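Local coordinates for protein tryptophan halogenase superfamily (Brevundimonas sp. BAL3, PDB 6FRL) that probably uses reduced flavin to halogenate electron-rich aromatic substrates, as a flavin-dependent halogenase that prefers bromination over chlorination, at residues D73-V76 with M77-T80; F374-P377 with I378-F382. One frame throughout, in Å; residues are numbered along the deposited sequence.

Contact 1. Residues D73-V76 with M77-T80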
ATOM      1  N   ASP B  73     -25.521 -12.769   0.762  1.00 31.98           N
ATOM      2  CA  ASP B  73     -25.122 -13.314   2.073  1.00 32.87           C
ATOM      3  C   ASP B  73     -26.168 -14.285   2.593  1.00 33.68           C
ATOM      4  O   ASP B  73     -25.837 -15.393   2.992  1.00 35.28           O
ATOM      5  CB  ASP B  73     -24.915 -12.221   3.136  1.00 33.56           C
ATOM      6  CG  ASP B  73     -23.739 -11.286   2.831  1.00 35.50           C
ATOM      7  OD1 ASP B  73     -22.581 -11.730   2.609  1.00 39.09           O
ATOM      8  OD2 ASP B  73     -23.971 -10.082   2.852  1.00 33.10           O
ATOM      9  N   ASP B  74     -27.436 -13.901   2.574  1.00 36.17           N
ATOM     10  CA  ASP B  74     -28.468 -14.803   3.130  1.00 35.57           C
ATOM     11  C   ASP B  74     -28.581 -16.138   2.376  1.00 35.73           C
ATOM     12  O   ASP B  74     -28.605 -17.204   3.024  1.00 40.77           O
ATOM     13  CB  ASP B  74     -29.831 -14.114   3.406  1.00 33.44           C
ATOM     14  CG  ASP B  74     -30.432 -13.421   2.204  1.00 35.06           C
ATOM     15  OD1 ASP B  74     -30.112 -13.738   1.032  1.00 38.94           O
ATOM     16  OD2 ASP B  74     -31.284 -12.538   2.436  1.00 35.29           O
ATOM     17  N   ASP B  75     -28.591 -16.105   1.046  1.00 32.40           N
ATOM     18  CA  ASP B  75     -28.704 -17.345   0.270  1.00 32.36           C
ATOM     19  C   ASP B  75     -27.476 -18.254   0.526  1.00 31.07           C
ATOM     20  O   ASP B  75     -27.649 -19.471   0.763  1.00 28.63           O
ATOM     21  CB  ASP B  75     -28.885 -17.077  -1.231  1.00 32.72           C
ATOM     22  CG  ASP B  75     -30.216 -16.318  -1.577  1.00 36.35           C
ATOM     23  OD1 ASP B  75     -31.286 -16.512  -0.904  1.00 33.87           O
ATOM     24  OD2 ASP B  75     -30.165 -15.520  -2.563  1.00 36.87           O
ATOM     25  N   VAL B  76     -26.257 -17.679   0.526  1.00 28.10           N
ATOM     26  CA  VAL B  76     -25.039 -18.503   0.744  1.00 26.65           C
ATOM     27  C   VAL B  76     -25.033 -19.085   2.161  1.00 26.71           C
ATOM     28  O   VAL B  76     -24.651 -20.251   2.369  1.00 25.10           O
ATOM     29  CB  VAL B  76     -23.704 -17.743   0.466  1.00 25.85           C
ATOM     30  CG1 VAL B  76     -22.490 -18.581   0.814  1.00 24.92           C
ATOM     31  CG2 VAL B  76     -23.592 -17.313  -0.982  1.00 26.16           C
ATOM     32  N   MET B  77     -25.464 -18.270   3.130  1.00 27.95           N
ATOM     33  CA  MET B  77     -25.496 -18.708   4.534  1.00 29.73           C
ATOM     34  C   MET B  77     -26.496 -19.826   4.756  1.00 30.46           C
ATOM     35  O   MET B  77     -26.131 -20.834   5.369  1.00 30.62           O
ATOM     36  CB  MET B  77     -25.732 -17.544   5.510  1.00 30.59           C
ATOM     37  CG  MET B  77     -24.522 -16.628   5.625  1.00 29.37           C
ATOM     38  SD  MET B  77     -24.844 -15.340   6.790  1.00 31.74           S
ATOM     39  CE  MET B  77     -24.599 -16.245   8.334  1.00 32.96           C
ATOM     40  N   ARG B  78     -27.726 -19.656   4.248  1.00 30.23           N
ATOM     41  CA  ARG B  78     -28.735 -20.738   4.270  1.00 30.36           C
ATOM     42  C   ARG B  78     -28.168 -22.034   3.714  1.00 30.59           C
ATOM     43  O   ARG B  78     -28.352 -23.088   4.302  1.00 33.16           O
ATOM     44  CB  ARG B  78     -30.029 -20.370   3.503  1.00 31.21           C
ATOM     45  CG  ARG B  78     -31.173 -19.856   4.384  1.00 33.89           C
ATOM     46  CD  ARG B  78     -32.483 -19.638   3.642  1.00 31.79           C
ATOM     47  NE  ARG B  78     -32.325 -18.528   2.706  1.00 33.10           N
ATOM     48  CZ  ARG B  78     -32.553 -17.245   2.954  1.00 34.00           C
ATOM     49  NH1 ARG B  78     -33.029 -16.850   4.123  1.00 36.27           N
ATOM     50  NH2 ARG B  78     -32.337 -16.342   1.999  1.00 35.18           N
ATOM     51  N   ALA B  79     -27.476 -21.955   2.580  1.00 32.37           N
ATOM     52  CA  ALA B  79     -27.052 -23.161   1.866  1.00 32.79           C
ATOM     53  C   ALA B  79     -25.852 -23.842   2.542  1.00 33.43           C
ATOM     54  O   ALA B  79     -25.623 -25.040   2.323  1.00 34.27           O
ATOM     55  CB  ALA B  79     -26.760 -22.854   0.397  1.00 31.83           C
ATOM     56  N   THR B  80     -25.099 -23.101   3.362  1.00 33.05           N
ATOM     57  CA  THR B  80     -23.867 -23.632   3.951  1.00 33.51           C
ATOM     58  C   THR B  80     -23.921 -23.862   5.484  1.00 35.75           C
ATOM     59  O   THR B  80     -22.855 -24.095   6.111  1.00 33.73           O
ATOM     60  CB  THR B  80     -22.671 -22.730   3.581  1.00 32.50           C
ATOM     61  OG1 THR B  80     -22.912 -21.376   4.014  1.00 29.89           O
ATOM     62  CG2 THR B  80     -22.426 -22.766   2.079  1.00 30.76           C
TER
HETATM   63  O   HOH W   1     -31.820 -19.207   0.219  1.00 35.40           O

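Contact 2. Residues F374-P377 with I378-F382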
ATOM      1  N   PHE B 374       3.143 -17.448 -22.247  1.00 33.57           N
ATOM      2  CA  PHE B 374       3.531 -17.547 -20.835  1.00 30.19           C
ATOM      3  C   PHE B 374       4.799 -16.730 -20.522  1.00 26.21           C
ATOM      4  O   PHE B 374       5.820 -17.244 -20.008  1.00 24.19           O
ATOM      5  CB  PHE B 374       3.642 -19.029 -20.415  1.00 31.81           C
ATOM      6  CG  PHE B 374       2.311 -19.696 -20.209  1.00 32.77           C
ATOM      7  CD1 PHE B 374       1.649 -20.317 -21.282  1.00 32.46           C
ATOM      8  CD2 PHE B 374       1.691 -19.680 -18.951  1.00 32.05           C
ATOM      9  CE1 PHE B 374       0.404 -20.918 -21.106  1.00 31.66           C
ATOM     10  CE2 PHE B 374       0.443 -20.278 -18.764  1.00 32.45           C
ATOM     11  CZ  PHE B 374      -0.205 -20.891 -19.856  1.00 33.96           C
ATOM     12  N   ALA B 375       4.704 -15.441 -20.844  1.00 23.58           N
ATOM     13  CA  ALA B 375       5.789 -14.490 -20.655  1.00 24.35           C
ATOM     14  C   ALA B 375       6.358 -14.537 -19.229  1.00 26.57           C
ATOM     15  O   ALA B 375       5.621 -14.464 -18.235  1.00 29.01           O
ATOM     16  CB  ALA B 375       5.309 -13.110 -20.988  1.00 24.09           C
ATOM     17  N   GLN B 376       7.677 -14.666 -19.147  1.00 28.66           N
ATOM     18  CA  GLN B 376       8.389 -14.901 -17.891  1.00 27.45           C
ATOM     19  C   GLN B 376       8.133 -13.832 -16.834  1.00 26.08           C
ATOM     20  O   GLN B 376       8.018 -14.183 -15.665  1.00 24.77           O
ATOM     21  CB  GLN B 376       9.921 -15.083 -18.127  1.00 26.35           C
ATOM     22  CG  GLN B 376      10.726 -15.638 -16.939  1.00 25.60           C
ATOM     23  CD  GLN B 376      10.209 -16.953 -16.379  1.00 24.79           C
ATOM     24  OE1 GLN B 376      10.103 -17.904 -17.100  1.00 29.04           O
ATOM     25  NE2 GLN B 376       9.896 -17.004 -15.096  1.00 24.89           N
ATOM     26  N   PRO B 377       8.018 -12.542 -17.233  1.00 27.33           N
ATOM     27  CA  PRO B 377       7.734 -11.501 -16.196  1.00 27.19           C
ATOM     28  C   PRO B 377       6.394 -11.677 -15.436  1.00 29.23           C
ATOM     29  O   PRO B 377       6.278 -11.329 -14.253  1.00 28.84           O
ATOM     30  CB  PRO B 377       7.754 -10.208 -17.002  1.00 26.94           C
ATOM     31  CG  PRO B 377       8.592 -10.515 -18.229  1.00 25.35           C
ATOM     32  CD  PRO B 377       8.338 -11.944 -18.551  1.00 25.37           C
ATOM     33  N   ILE B 378       5.398 -12.238 -16.112  1.00 30.64           N
ATOM     34  CA  ILE B 378       4.122 -12.539 -15.485  1.00 30.47           C
ATOM     35  C   ILE B 378       4.291 -13.604 -14.423  1.00 29.61           C
ATOM     36  O   ILE B 378       3.804 -13.462 -13.302  1.00 30.75           O
ATOM     37  CB  ILE B 378       3.073 -13.009 -16.526  1.00 32.29           C
ATOM     38  CG1 ILE B 378       2.779 -11.876 -17.520  1.00 32.92           C
ATOM     39  CG2 ILE B 378       1.780 -13.408 -15.822  1.00 31.55           C
ATOM     40  CD1 ILE B 378       1.843 -12.263 -18.639  1.00 33.72           C
ATOM     41  N   LEU B 379       4.963 -14.692 -14.770  1.00 29.71           N
ATOM     42  CA  LEU B 379       5.233 -15.728 -13.766  1.00 29.43           C
ATOM     43  C   LEU B 379       6.011 -15.125 -12.577  1.00 29.70           C
ATOM     44  O   LEU B 379       5.659 -15.351 -11.407  1.00 27.71           O
ATOM     45  CB  LEU B 379       5.998 -16.902 -14.357  1.00 29.04           C
ATOM     46  CG  LEU B 379       5.140 -17.937 -15.085  1.00 30.27           C
ATOM     47  CD1 LEU B 379       4.442 -17.357 -16.300  1.00 30.58           C
ATOM     48  CD2 LEU B 379       6.028 -19.109 -15.519  1.00 31.55           C
ATOM     49  N   ASP B 380       7.050 -14.344 -12.881  1.00 30.07           N
ATOM     50  CA  ASP B 380       7.933 -13.813 -11.837  1.00 29.45           C
ATOM     51  C   ASP B 380       7.171 -12.935 -10.849  1.00 31.49           C
ATOM     52  O   ASP B 380       7.309 -13.117  -9.647  1.00 38.32           O
ATOM     53  CB  ASP B 380       9.121 -13.051 -12.429  1.00 27.69           C
ATOM     54  CG  ASP B 380      10.163 -13.971 -13.084  1.00 26.70           C
ATOM     55  OD1 ASP B 380      10.101 -15.230 -12.987  1.00 25.63           O
ATOM     56  OD2 ASP B 380      11.062 -13.412 -13.715  1.00 24.77           O
ATOM     57  N   GLU B 381       6.363 -12.008 -11.351  1.00 30.96           N
ATOM     58  CA  GLU B 381       5.523 -11.178 -10.487  1.00 31.47           C
ATOM     59  C   GLU B 381       4.531 -12.007  -9.649  1.00 29.55           C
ATOM     60  O   GLU B 381       4.428 -11.798  -8.464  1.00 30.04           O
ATOM     61  CB  GLU B 381       4.772 -10.116 -11.321  1.00 33.90           C
ATOM     62  CG  GLU B 381       3.919  -9.118 -10.531  1.00 35.55           C
ATOM     63  CD  GLU B 381       4.717  -8.240  -9.550  1.00 38.75           C
ATOM     64  OE1 GLU B 381       4.050  -7.673  -8.645  1.00 36.22           O
ATOM     65  OE2 GLU B 381       5.987  -8.181  -9.639  1.00 36.53           O
ATOM     66  N   PHE B 382       3.808 -12.940 -10.273  1.00 29.18           N
ATOM     67  CA  PHE B 382       2.876 -13.829  -9.553  1.00 25.64           C
ATOM     68  C   PHE B 382       3.619 -14.580  -8.465  1.00 23.99           C
ATOM     69  O   PHE B 382       3.159 -14.643  -7.331  1.00 25.56           O
ATOM     70  CB  PHE B 382       2.189 -14.810 -10.512  1.00 24.33           C
ATOM     71  CG  PHE B 382       1.102 -15.666  -9.878  1.00 23.12           C
ATOM     72  CD1 PHE B 382       1.418 -16.770  -9.086  1.00 23.10           C
ATOM     73  CD2 PHE B 382      -0.238 -15.418 -10.140  1.00 22.51           C
ATOM     74  CE1 PHE B 382       0.413 -17.557  -8.524  1.00 22.81           C
ATOM     75  CE2 PHE B 382      -1.247 -16.213  -9.578  1.00 22.40           C
ATOM     76  CZ  PHE B 382      -0.919 -17.281  -8.771  1.00 21.59           C
TER

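Contact 1. Residues D73-V76 with M77-T80
A salt-bridge network along the short helix 73-79 and a threonine just past its end mark this contact: R78 reaches back to D74 and D75, and T80 turns back onto V76. The arginine chain bends at chi3 (-68°) and brings its guanidinium back along the helix over the D74 carbonyl, whose O lies beneath one face, offset toward the rim. R78 NH2 donates to D75 OD1 at 3.1 Å in a fairly straight bond (160°); the acceptor lies in the guanidinium plane, while the donor meets the anti side of the carboxylate, tilted out of its plane. One water closes this corner, accepting from R78 NE at 2.6 Å and donating to D75 OD1. The second salt bridge, from R78 NH2 to D74 OD1, is looser at 3.6 Å, and D74 is held more firmly by R72 through OD2. Beneath the side chains run the helical bonds, such as R78 N to D74 O at 2.9 Å. At the far end T80 OG1, placed between its backbone N and carbonyl carbon (chi1 57°), donates to V76 O at 2.6 Å, and T80 N adds a weak bond to the same oxygen. A valine at T80 would probably cost V76 O its short hydroxyl bond. F172 of helix 169-182 packs against V76 and T80, and R284 takes the carbonyls of M77 and R78. Acid-base pairs three and four residues apart are characteristic of the exposed face of an alpha-helix, and a threonine hydroxyl bonded to the carbonyl four residues back is a common helical side-chain-to-backbone bond.

Contact 2. Residues F374-P377 with I378-F382
The first turn of the long helix 376-402 is stitched on its outer side by Q376 and D380, one turn apart. With CG anti to the backbone N (chi1 -167°) and a bend at chi2, the glutamine carries its amide along the helix, and Q376 NE2 donates to D380 OD1 at 2.8 Å and 157°. The oxygen lies close to the amide plane, but the donor comes from above the carboxylate plane, and the two flat groups are 46° apart. A375 holds the N-cap position, and its carbonyl O receives a weak bond from I378 N at 3.1 Å. P377 sits in the first turn, where a proline's missing N-H costs no helical bond; its own O accepts from E381 N at 3.0 Å. On the inward side, L379 CD1 lies at the edge of the F374 ring, near its plane, a loose 4.5 Å from F374 CD2. W333 packs against F374, I378 and L379, joining the helix start to the six-stranded mixed sheet, in which 333-334 is an outermost strand within this chain. Toward the second subunit, A375 CB meets I378 CD1 at 4.3 Å, and A433 and A429 of that subunit pack on A375 and P377. Within the chain, E381 OE1 accepts from Q385 NE2 one turn further on.

How the contacts relate
Contacts 1 and 2 illustrate one principle, side chains one turn apart meeting along a helix, at two distant places in the same chain. Their centres are 37 Å apart and their nearest atoms about 24 Å, so neither touches the other, and contact 1 closes before contact 2 opens along the chain. The chemistry differs: 73-80 pairs opposite charges over a short helix and ties its end with a hydroxyl, whereas 374-382 uses an amide and a carboxylate at the beginning of a long one. Their surroundings differ too, since contact 1 meets its own chain alone within the assembly, while contact 2 also meets the second subunit.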